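PDB 3ELZ: ileal bile acid-binding protein from Danio rerio, which binds bile acids such as cholate and probably serves as a cytoplasmic carrier for them and perhaps for fatty acids. Local coordinates for residues Gly17-Cys22 / Asp30-Gly35; Cys22-Ile27 / Ser116-Ala121; Arg36-Val41 / Gln55-Asn60. One frame throughout, in Å; residues are numbered along the deposited sequence.

Interaction 1 (Gly17-Cys22 / Asp30-Gly35). With CHD (cholic acid), chain E; CHD (cholic acid), chain F.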
# COMPACT_ATOMS: atom_id res chain seq x y z
N GLY A 17 8.92 0.49 10.84
CA GLY A 17 8.97 1.93 10.57
C GLY A 17 7.60 2.60 10.67
O GLY A 17 7.41 3.72 10.19
N TYR A 18 6.65 1.91 11.28
CA TYR A 18 5.25 2.34 11.35
C TYR A 18 5.08 3.69 12.08
O TYR A 18 4.40 4.59 11.59
CB TYR A 18 4.39 1.24 12.00
CG TYR A 18 2.94 1.64 12.27
CD1 TYR A 18 1.99 1.64 11.24
CD2 TYR A 18 2.54 2.02 13.54
CE1 TYR A 18 0.67 2.01 11.48
CE2 TYR A 18 1.22 2.39 13.79
CZ TYR A 18 0.30 2.39 12.77
OH TYR A 18 -0.99 2.76 13.03
N GLU A 19 5.73 3.81 13.24
CA GLU A 19 5.62 4.98 14.12
C GLU A 19 6.22 6.26 13.52
O GLU A 19 5.56 7.29 13.50
CB GLU A 19 6.27 4.69 15.48
CG GLU A 19 6.74 3.24 15.66
CD GLU A 19 5.81 2.41 16.48
OE1 GLU A 19 5.21 2.98 17.42
OE2 GLU A 19 5.67 1.20 16.21
N PRO A 20 7.50 6.20 13.06
CA PRO A 20 8.09 7.36 12.38
C PRO A 20 7.37 7.79 11.11
O PRO A 20 7.27 8.99 10.84
CB PRO A 20 9.51 6.87 12.05
CG PRO A 20 9.79 5.80 13.03
CD PRO A 20 8.47 5.11 13.19
N PHE A 21 6.90 6.83 10.32
CA PHE A 21 6.15 7.13 9.10
C PHE A 21 4.85 7.87 9.42
O PHE A 21 4.54 8.89 8.79
CB PHE A 21 5.89 5.84 8.30
CG PHE A 21 5.22 6.06 6.97
CD1 PHE A 21 5.98 6.25 5.82
CD2 PHE A 21 3.83 6.04 6.86
CE1 PHE A 21 5.35 6.43 4.58
CE2 PHE A 21 3.20 6.22 5.63
CZ PHE A 21 3.96 6.42 4.49
N CYS A 22 4.11 7.35 10.40
CA CYS A 22 2.83 7.94 10.83
C CYS A 22 3.00 9.35 11.41
O CYS A 22 2.19 10.23 11.14
CB CYS A 22 2.10 7.03 11.82
SG CYS A 22 1.40 5.51 11.12
N ASP A 30 -1.88 9.07 19.80
CA ASP A 30 -2.89 8.13 20.29
C ASP A 30 -3.49 7.28 19.18
O ASP A 30 -3.84 6.12 19.41
CB ASP A 30 -3.99 8.87 21.08
CG ASP A 30 -3.48 9.46 22.39
OD1 ASP A 30 -2.25 9.67 22.52
OD2 ASP A 30 -4.30 9.70 23.30
N VAL A 31 -3.60 7.84 17.98
CA VAL A 31 -4.10 7.11 16.81
C VAL A 31 -3.07 6.09 16.31
O VAL A 31 -3.43 4.96 15.94
CB VAL A 31 -4.56 8.07 15.67
CG1 VAL A 31 -5.07 7.29 14.47
CG2 VAL A 31 -5.65 9.01 16.17
N ILE A 32 -1.79 6.48 16.30
CA ILE A 32 -0.69 5.56 15.99
C ILE A 32 -0.77 4.31 16.87
O ILE A 32 -0.78 3.19 16.36
CB ILE A 32 0.71 6.23 16.13
CG1 ILE A 32 0.84 7.43 15.19
CG2 ILE A 32 1.82 5.21 15.85
CD1 ILE A 32 2.07 8.30 15.44
N ALA A 33 -0.83 4.51 18.18
CA ALA A 33 -0.90 3.40 19.14
C ALA A 33 -2.14 2.53 18.91
O ALA A 33 -2.08 1.30 19.05
CB ALA A 33 -0.86 3.92 20.56
N LYS A 34 -3.25 3.16 18.55
CA LYS A 34 -4.52 2.48 18.29
C LYS A 34 -4.47 1.59 17.04
O LYS A 34 -5.33 0.72 16.85
CB LYS A 34 -5.64 3.52 18.16
CG LYS A 34 -6.91 3.24 18.97
CD LYS A 34 -7.98 2.50 18.17
CE LYS A 34 -9.39 2.80 18.68
NZ LYS A 34 -9.65 2.37 20.09
N GLY A 35 -3.47 1.81 16.19
CA GLY A 35 -3.37 1.09 14.92
C GLY A 35 -2.14 0.23 14.67
O GLY A 35 -2.04 -0.39 13.61
C1 CHD E . -0.73 5.15 7.50
C2 CHD E . 0.18 3.93 7.38
C3 CHD E . 0.17 3.39 5.95
O3 CHD E . 0.99 2.25 5.87
C4 CHD E . -1.26 2.98 5.58
C5 CHD E . -2.22 4.20 5.68
C6 CHD E . -3.66 3.81 5.22
C7 CHD E . -4.42 2.97 6.27
O7 CHD E . -3.95 1.60 6.29
C8 CHD E . -4.39 3.65 7.67
C9 CHD E . -2.95 4.02 8.12
C10 CHD E . -2.19 4.90 7.08
C11 CHD E . -2.90 4.60 9.56
C12 CHD E . -3.73 3.79 10.58
O12 CHD E . -3.05 2.56 10.88
C13 CHD E . -5.17 3.53 10.09
C14 CHD E . -5.10 2.81 8.75
C15 CHD E . -6.57 2.45 8.51
C16 CHD E . -6.99 1.89 9.88
C17 CHD E . -5.92 2.40 10.88
C18 CHD E . -5.99 4.85 10.02
C19 CHD E . -2.87 6.27 6.92
C20 CHD E . -6.55 2.77 12.24
C21 CHD E . -5.58 3.46 13.21
C22 CHD E . -7.14 1.52 12.90
C23 CHD E . -8.41 1.85 13.66
O25 CHD E . -10.15 0.76 14.87
C24 CHD E . -9.00 0.63 14.39
O26 CHD E . -8.28 -0.40 14.46
C1 CHD F . -11.40 3.61 8.57
C2 CHD F . -12.90 3.36 8.83
C3 CHD F . -13.77 4.22 7.90
O3 CHD F . -15.15 3.98 8.17
C4 CHD F . -13.46 5.69 8.15
C5 CHD F . -11.96 6.01 7.96
C6 CHD F . -11.74 7.53 8.21
C7 CHD F . -11.75 7.88 9.71
O7 CHD F . -13.08 7.70 10.21
C8 CHD F . -10.75 7.02 10.52
C9 CHD F . -11.00 5.49 10.30
C10 CHD F . -10.98 5.09 8.78
C11 CHD F . -10.10 4.59 11.21
C12 CHD F . -10.06 5.06 12.69
O12 CHD F . -11.31 4.79 13.32
C13 CHD F . -9.71 6.56 12.83
C14 CHD F . -10.77 7.35 12.04
C15 CHD F . -10.46 8.80 12.42
C16 CHD F . -10.22 8.69 13.94
C17 CHD F . -10.03 7.17 14.24
C18 CHD F . -8.25 6.85 12.38
C19 CHD F . -9.56 5.25 8.18
C20 CHD F . -9.00 6.98 15.39
C21 CHD F . -8.77 5.51 15.80
C22 CHD F . -9.42 7.87 16.58
C23 CHD F . -8.85 7.45 17.94
O25 CHD F . -10.58 6.29 19.08
C24 CHD F . -9.97 7.38 18.98
O26 CHD F . -10.20 8.41 19.65

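Interaction 2 (Cys22-Ile27 / Ser116-Ala121). With CHD (cholic acid), chain E.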
# COMPACT_ATOMS: atom_id res chain seq x y z
N CYS A 22 4.11 7.35 10.40
CA CYS A 22 2.83 7.94 10.83
C CYS A 22 3.00 9.35 11.41
O CYS A 22 2.19 10.23 11.14
CB CYS A 22 2.10 7.03 11.82
SG CYS A 22 1.40 5.51 11.12
N LYS A 23 4.05 9.55 12.20
CA LYS A 23 4.39 10.88 12.71
C LYS A 23 4.64 11.87 11.57
O LYS A 23 4.04 12.94 11.53
CB LYS A 23 5.61 10.85 13.65
CG LYS A 23 5.36 10.14 14.97
CD LYS A 23 6.08 10.84 16.11
CE LYS A 23 5.59 10.33 17.45
NZ LYS A 23 5.72 11.36 18.52
N LEU A 24 5.51 11.48 10.64
CA LEU A 24 5.87 12.34 9.51
C LEU A 24 4.65 12.84 8.74
O LEU A 24 4.55 14.03 8.44
CB LEU A 24 6.88 11.64 8.59
CG LEU A 24 7.56 12.50 7.52
CD1 LEU A 24 9.06 12.24 7.43
CD2 LEU A 24 6.90 12.26 6.18
N ILE A 25 3.71 11.94 8.45
CA ILE A 25 2.51 12.28 7.68
C ILE A 25 1.38 12.90 8.53
O ILE A 25 0.26 13.10 8.04
CB ILE A 25 2.02 11.09 6.80
CG1 ILE A 25 1.41 9.96 7.65
CG2 ILE A 25 3.17 10.59 5.90
CD1 ILE A 25 0.81 8.81 6.84
N GLY A 26 1.69 13.23 9.78
CA GLY A 26 0.78 14.00 10.63
C GLY A 26 -0.36 13.24 11.29
O GLY A 26 -1.40 13.83 11.59
N ILE A 27 -0.18 11.94 11.50
CA ILE A 27 -1.10 11.16 12.33
C ILE A 27 -0.67 11.31 13.79
O ILE A 27 0.50 11.10 14.11
CB ILE A 27 -1.12 9.66 11.91
CG1 ILE A 27 -1.65 9.52 10.48
CG2 ILE A 27 -1.96 8.84 12.89
CD1 ILE A 27 -1.62 8.11 9.93
N SER A 116 6.67 2.02 1.59
CA SER A 116 6.26 3.41 1.40
C SER A 116 7.32 4.39 1.90
O SER A 116 7.88 4.21 2.97
CB SER A 116 4.93 3.70 2.12
OG SER A 116 3.90 2.85 1.64
N THR A 117 7.54 5.44 1.12
CA THR A 117 8.49 6.47 1.47
C THR A 117 7.78 7.82 1.33
O THR A 117 7.32 8.18 0.25
CB THR A 117 9.75 6.39 0.57
OG1 THR A 117 10.24 5.06 0.59
CG2 THR A 117 10.84 7.32 1.06
N ALA A 118 7.66 8.54 2.45
CA ALA A 118 7.08 9.89 2.46
C ALA A 118 8.10 10.92 2.92
O ALA A 118 8.90 10.66 3.83
CB ALA A 118 5.85 9.93 3.34
N SER A 119 8.06 12.10 2.31
CA SER A 119 8.96 13.20 2.68
C SER A 119 8.20 14.29 3.43
O SER A 119 7.00 14.47 3.22
CB SER A 119 9.63 13.81 1.44
OG SER A 119 9.94 12.82 0.46
N GLY A 120 8.91 15.00 4.30
CA GLY A 120 8.36 16.14 5.04
C GLY A 120 9.45 17.11 5.49
O GLY A 120 10.58 17.08 4.99
N ALA A 121 9.09 17.99 6.43
CA ALA A 121 10.03 18.97 7.00
C ALA A 121 10.96 18.30 8.01
O ALA A 121 12.08 18.76 8.24
CB ALA A 121 9.27 20.12 7.64
C1 CHD E . -0.73 5.15 7.50
C2 CHD E . 0.18 3.93 7.38
C3 CHD E . 0.17 3.39 5.95
O3 CHD E . 0.99 2.25 5.87
C4 CHD E . -1.26 2.98 5.58
C5 CHD E . -2.22 4.20 5.68
C6 CHD E . -3.66 3.81 5.22
C7 CHD E . -4.42 2.97 6.27
O7 CHD E . -3.95 1.60 6.29
C8 CHD E . -4.39 3.65 7.67
C9 CHD E . -2.95 4.02 8.12
C10 CHD E . -2.19 4.90 7.08
C11 CHD E . -2.90 4.60 9.56
C12 CHD E . -3.73 3.79 10.58
O12 CHD E . -3.05 2.56 10.88
C13 CHD E . -5.17 3.53 10.09
C14 CHD E . -5.10 2.81 8.75
C15 CHD E . -6.57 2.45 8.51
C16 CHD E . -6.99 1.89 9.88
C17 CHD E . -5.92 2.40 10.88
C18 CHD E . -5.99 4.85 10.02
C19 CHD E . -2.87 6.27 6.92
C20 CHD E . -6.55 2.77 12.24
C21 CHD E . -5.58 3.46 13.21
C22 CHD E . -7.14 1.52 12.90
C23 CHD E . -8.41 1.85 13.66
O25 CHD E . -10.15 0.76 14.87
C24 CHD E . -9.00 0.63 14.39
O26 CHD E . -8.28 -0.40 14.46

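Interaction 3 (Arg36-Val41 / Gln55-Asn60). With CHD (cholic acid), chain E.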
# COMPACT_ATOMS: atom_id res chain seq x y z
N ARG A 36 -1.22 0.17 15.64
CA ARG A 36 0.02 -0.60 15.45
C ARG A 36 -0.21 -2.11 15.30
O ARG A 36 0.52 -2.77 14.56
CB ARG A 36 1.07 -0.30 16.55
CG ARG A 36 0.56 -0.45 17.99
CD ARG A 36 1.63 -0.09 19.03
NE ARG A 36 2.28 1.20 18.78
CZ ARG A 36 2.61 2.08 19.73
NH1 ARG A 36 2.34 1.84 21.01
NH2 ARG A 36 3.21 3.22 19.39
N ASP A 37 -1.23 -2.63 15.97
CA ASP A 37 -1.54 -4.06 15.88
C ASP A 37 -2.73 -4.39 14.96
O ASP A 37 -3.23 -5.52 14.96
CB ASP A 37 -1.73 -4.66 17.28
CG ASP A 37 -2.70 -3.86 18.15
OD1 ASP A 37 -2.99 -2.68 17.82
OD2 ASP A 37 -3.17 -4.41 19.17
N PHE A 38 -3.17 -3.41 14.16
CA PHE A 38 -4.21 -3.65 13.15
C PHE A 38 -3.66 -4.48 11.98
O PHE A 38 -2.63 -4.14 11.42
CB PHE A 38 -4.81 -2.33 12.63
CG PHE A 38 -5.63 -2.49 11.38
CD1 PHE A 38 -6.91 -3.06 11.43
CD2 PHE A 38 -5.12 -2.08 10.14
CE1 PHE A 38 -7.67 -3.22 10.28
CE2 PHE A 38 -5.87 -2.24 8.99
CZ PHE A 38 -7.15 -2.81 9.05
N LYS A 39 -4.37 -5.56 11.64
CA LYS A 39 -3.96 -6.47 10.56
C LYS A 39 -4.84 -6.37 9.31
O LYS A 39 -5.97 -6.87 9.28
CB LYS A 39 -3.94 -7.92 11.08
CG LYS A 39 -2.57 -8.47 11.54
CD LYS A 39 -1.63 -7.39 12.10
CE LYS A 39 -0.36 -8.00 12.71
NZ LYS A 39 -0.59 -8.53 14.08
N LEU A 40 -4.32 -5.72 8.28
CA LEU A 40 -5.04 -5.51 7.03
C LEU A 40 -5.09 -6.77 6.16
O LEU A 40 -4.10 -7.47 6.01
CB LEU A 40 -4.39 -4.36 6.24
CG LEU A 40 -4.91 -4.05 4.83
CD1 LEU A 40 -6.28 -3.39 4.86
CD2 LEU A 40 -3.92 -3.18 4.09
N VAL A 41 -6.26 -7.03 5.57
CA VAL A 41 -6.39 -8.08 4.55
C VAL A 41 -6.47 -7.43 3.17
O VAL A 41 -7.29 -6.54 2.94
CB VAL A 41 -7.61 -9.02 4.84
CG1 VAL A 41 -7.86 -10.00 3.69
CG2 VAL A 41 -7.41 -9.78 6.14
N GLN A 55 -8.76 -3.70 -0.24
CA GLN A 55 -8.25 -3.65 1.13
C GLN A 55 -9.39 -3.55 2.12
O GLN A 55 -10.24 -2.67 2.02
CB GLN A 55 -7.26 -2.50 1.30
CG GLN A 55 -6.01 -2.60 0.44
CD GLN A 55 -5.28 -1.29 0.32
OE1 GLN A 55 -5.90 -0.25 0.08
NE2 GLN A 55 -3.97 -1.32 0.48
N TYR A 56 -9.39 -4.47 3.08
CA TYR A 56 -10.49 -4.61 4.03
C TYR A 56 -10.17 -3.95 5.36
O TYR A 56 -9.21 -4.33 6.04
CB TYR A 56 -10.86 -6.09 4.21
CG TYR A 56 -11.46 -6.71 2.97
CD1 TYR A 56 -12.84 -6.75 2.79
CD2 TYR A 56 -10.64 -7.24 1.97
CE1 TYR A 56 -13.40 -7.31 1.64
CE2 TYR A 56 -11.18 -7.80 0.83
CZ TYR A 56 -12.56 -7.84 0.67
OH TYR A 56 -13.10 -8.39 -0.47
N TYR A 57 -10.98 -2.97 5.72
CA TYR A 57 -10.77 -2.17 6.92
C TYR A 57 -11.86 -2.42 7.96
O TYR A 57 -12.86 -3.08 7.66
CB TYR A 57 -10.68 -0.69 6.54
CG TYR A 57 -9.42 -0.33 5.76
CD1 TYR A 57 -8.22 -0.05 6.41
CD2 TYR A 57 -9.44 -0.26 4.36
CE1 TYR A 57 -7.07 0.27 5.71
CE2 TYR A 57 -8.27 0.08 3.64
CZ TYR A 57 -7.10 0.34 4.32
OH TYR A 57 -5.95 0.68 3.63
N PRO A 58 -11.66 -1.93 9.20
CA PRO A 58 -12.67 -2.14 10.24
C PRO A 58 -14.05 -1.59 9.89
O PRO A 58 -14.17 -0.69 9.04
CB PRO A 58 -12.10 -1.38 11.45
CG PRO A 58 -11.07 -0.46 10.89
CD PRO A 58 -10.51 -1.17 9.71
N ASN A 59 -15.08 -2.14 10.53
CA ASN A 59 -16.47 -1.70 10.37
C ASN A 59 -17.06 -1.90 8.96
O ASN A 59 -17.92 -1.12 8.53
CB ASN A 59 -16.64 -0.24 10.83
CG ASN A 59 -16.17 -0.01 12.27
OD1 ASN A 59 -16.88 -0.32 13.22
ND2 ASN A 59 -14.98 0.56 12.42
N ASN A 60 -16.62 -2.96 8.27
CA ASN A 60 -17.08 -3.27 6.90
C ASN A 60 -16.68 -2.22 5.85
O ASN A 60 -17.32 -2.10 4.81
CB ASN A 60 -18.60 -3.52 6.85
CG ASN A 60 -18.99 -4.95 7.20
OD1 ASN A 60 -18.27 -5.90 6.90
ND2 ASN A 60 -20.15 -5.10 7.82
C1 CHD E . -0.73 5.15 7.50
C2 CHD E . 0.18 3.93 7.38
C3 CHD E . 0.17 3.39 5.95
O3 CHD E . 0.99 2.25 5.87
C4 CHD E . -1.26 2.98 5.58
C5 CHD E . -2.22 4.20 5.68
C6 CHD E . -3.66 3.81 5.22
C7 CHD E . -4.42 2.97 6.27
O7 CHD E . -3.95 1.60 6.29
C8 CHD E . -4.39 3.65 7.67
C9 CHD E . -2.95 4.02 8.12
C10 CHD E . -2.19 4.90 7.08
C11 CHD E . -2.90 4.60 9.56
C12 CHD E . -3.73 3.79 10.58
O12 CHD E . -3.05 2.56 10.88
C13 CHD E . -5.17 3.53 10.09
C14 CHD E . -5.10 2.81 8.75
C15 CHD E . -6.57 2.45 8.51
C16 CHD E . -6.99 1.89 9.88
C17 CHD E . -5.92 2.40 10.88
C18 CHD E . -5.99 4.85 10.02
C19 CHD E . -2.87 6.27 6.92
C20 CHD E . -6.55 2.77 12.24
C21 CHD E . -5.58 3.46 13.21
C22 CHD E . -7.14 1.52 12.90
C23 CHD E . -8.41 1.85 13.66
O25 CHD E . -10.15 0.76 14.87
C24 CHD E . -9.00 0.63 14.39
O26 CHD E . -8.28 -0.40 14.46

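Interaction 1 (Gly17-Cys22 / Asp30-Gly35)
Tyr18 swings its ring anti to the backbone N (chi1 173°), which lays it along the flank of Ile32, while Ile32 sets CG2 anti to its own backbone N and CG1 beside that N, so that its two branches meet different residues of the opposing helix. The setting is the helix-turn-helix lid of the fatty-acid-binding-protein beta-barrel: helices 18-24 and 29-35 run roughly antiparallel, their short segments inclined at 143° with axes 10.3 Å apart at closest approach. The Tyr18 and Ile32 side chains lie alongside one another, pointing in opposite senses, and Ile32 CG2 packs against one corner of the ring, 3.5 Å from Tyr18 CE2. The other branch of Ile32 turns to Cys22, whose CB lies 3.6 Å from Ile32 CG1. Cys22 SG in turn stands over one face of the tyrosine ring, offset toward its rim.

The phenol oxygen reaches beyond the isoleucine into the bile-acid site. Ile32 O lies near the ring plane, at best a weak hydrogen-bond acceptor for Tyr18 OH at 3.4 Å. The stronger partner is the ligand: Tyr18 OH and O12 of the cholate in chain E are 3.0 Å apart and hydrogen-bonded. With a phenylalanine here, the cholate 12-hydroxyl would probably be left without this hydrogen-bond partner. Gly35 passes close to the phenol, where a side chain would collide with the hydroxyl. Leu127 of the barrel wall touches Tyr18 as well. On the ligand side of the second helix, Gly35 CA approaches C21 of the chain E cholate to 3.7 Å.

Interaction 2 (Cys22-Ile27 / Ser116-Ala121)
Leu24 points from the last turn of helix 18-24 straight at the end of strand 111-119, and Ile25 sets a methyl beside it, so that the two side chains converge on the single methyl of Ala118. Leu24 CD2 and Ile25 CG2 each lie 3.8 Å from Ala118 CB. The leucine goes further than the isoleucine: its CD2 rests on the backbone, 3.5 Å from Ala118 O and 3.7 Å from Ser119 C, where the strand gives way to the turn. CD1 follows at a greater distance from the same carbonyl. Gly120, with no side chain of its own, lets the chain pass close to the leucine; a CB there would sit tightly against Leu24 CG.

Ile25 divides its branches between barrel and ligand. Its chi1 of 71° places CG1 between the backbone N and the carbonyl carbon, while CG2 lies anti to that carbonyl carbon and faces Ala118. CD1, at the end of the CG1 branch, reaches C1 of the chain E cholate at 4.0 Å. Just beyond, the helix ends in a Schellman motif, with Gly26 at positive phi as the C-prime residue, Ile27 N bonded back to Cys22 O at 2.9 Å and Gly26 N bonded to Lys23 O. Ile27, just after the motif, touches the same steroid, its CD1 lying 3.7 Å from C19 of the chain E cholate.

The contact thus seats the end of the first lid helix on the rim of the beta-barrel, where Phe21 and Ala125 join Ala118 and Leu24 respectively. Aliphatic carbon meets methyl and peptide backbone throughout, and the two segments exchange no hydrogen bonds or salt bridges, which suggests that, across this contact, shape and burial of apolar surface probably do the holding.

Interaction 3 (Arg36-Val41 / Gln55-Asn60)
Aromatic and aliphatic packing, fastened at one end by a backbone hydrogen bond, joins the connection between helix 29-35 and strand 41-47 to the end of strand 50-57, beside the bound cholate. The Phe38 side chain runs across those of Tyr57 and Pro58 at about a right angle, its CE1 3.5 Å from Pro58 CD and its CZ 4.0 Å from Tyr57 CD1. Leu40 approaches from the same side of the Tyr57 ring but sits over its face: with CG anti to the backbone N (chi1 174°), it lifts CD1 into a CH-pi contact, 3.9 Å from the ring centroid and 16° off the normal. The same methyl lies 3.8 Å from Gln55 CB.

This is the place where the chain leaves the helical lid and enters the antiparallel wall of the beta-barrel typical of fatty-acid-binding proteins. Tyr56 N donates to Val41 O at 3.0 Å, and Gln55 CA makes a C-H...O contact with that oxygen. Val41 O also lies near the plane of the Tyr56 ring, at its edge, while the Tyr56 hydroxyl is hydrogen-bonded to Glu43.

Gln55 and Tyr57 belong to cholate-binding sites observed for this protein. O7 of the chain E cholate lies in plane at the edge of the Tyr57 ring, 3.4 Å from Tyr57 CE1.

From the N terminus, the chain leaves strand 8-16 and enters helix 18-24; interaction 1 closes a short loop by folding helix 29-35 back against it. Interaction 3 follows in series, closing a loop through strands 41-47 and 50-57 and tying the exit from the lid to the barrel wall. Interaction 2 closes the longest loop, bringing 22-27 to 116-121; interaction 3 is nested within it, whereas interactions 1 and 2 cross and share Cys22. Phe21 bridges these two by packing on Ser116, and the Glu19-Arg36 salt bridge connects interaction 1 to interaction 3. Interactions 2 and 3 do not touch, but all three reach the chain E cholate.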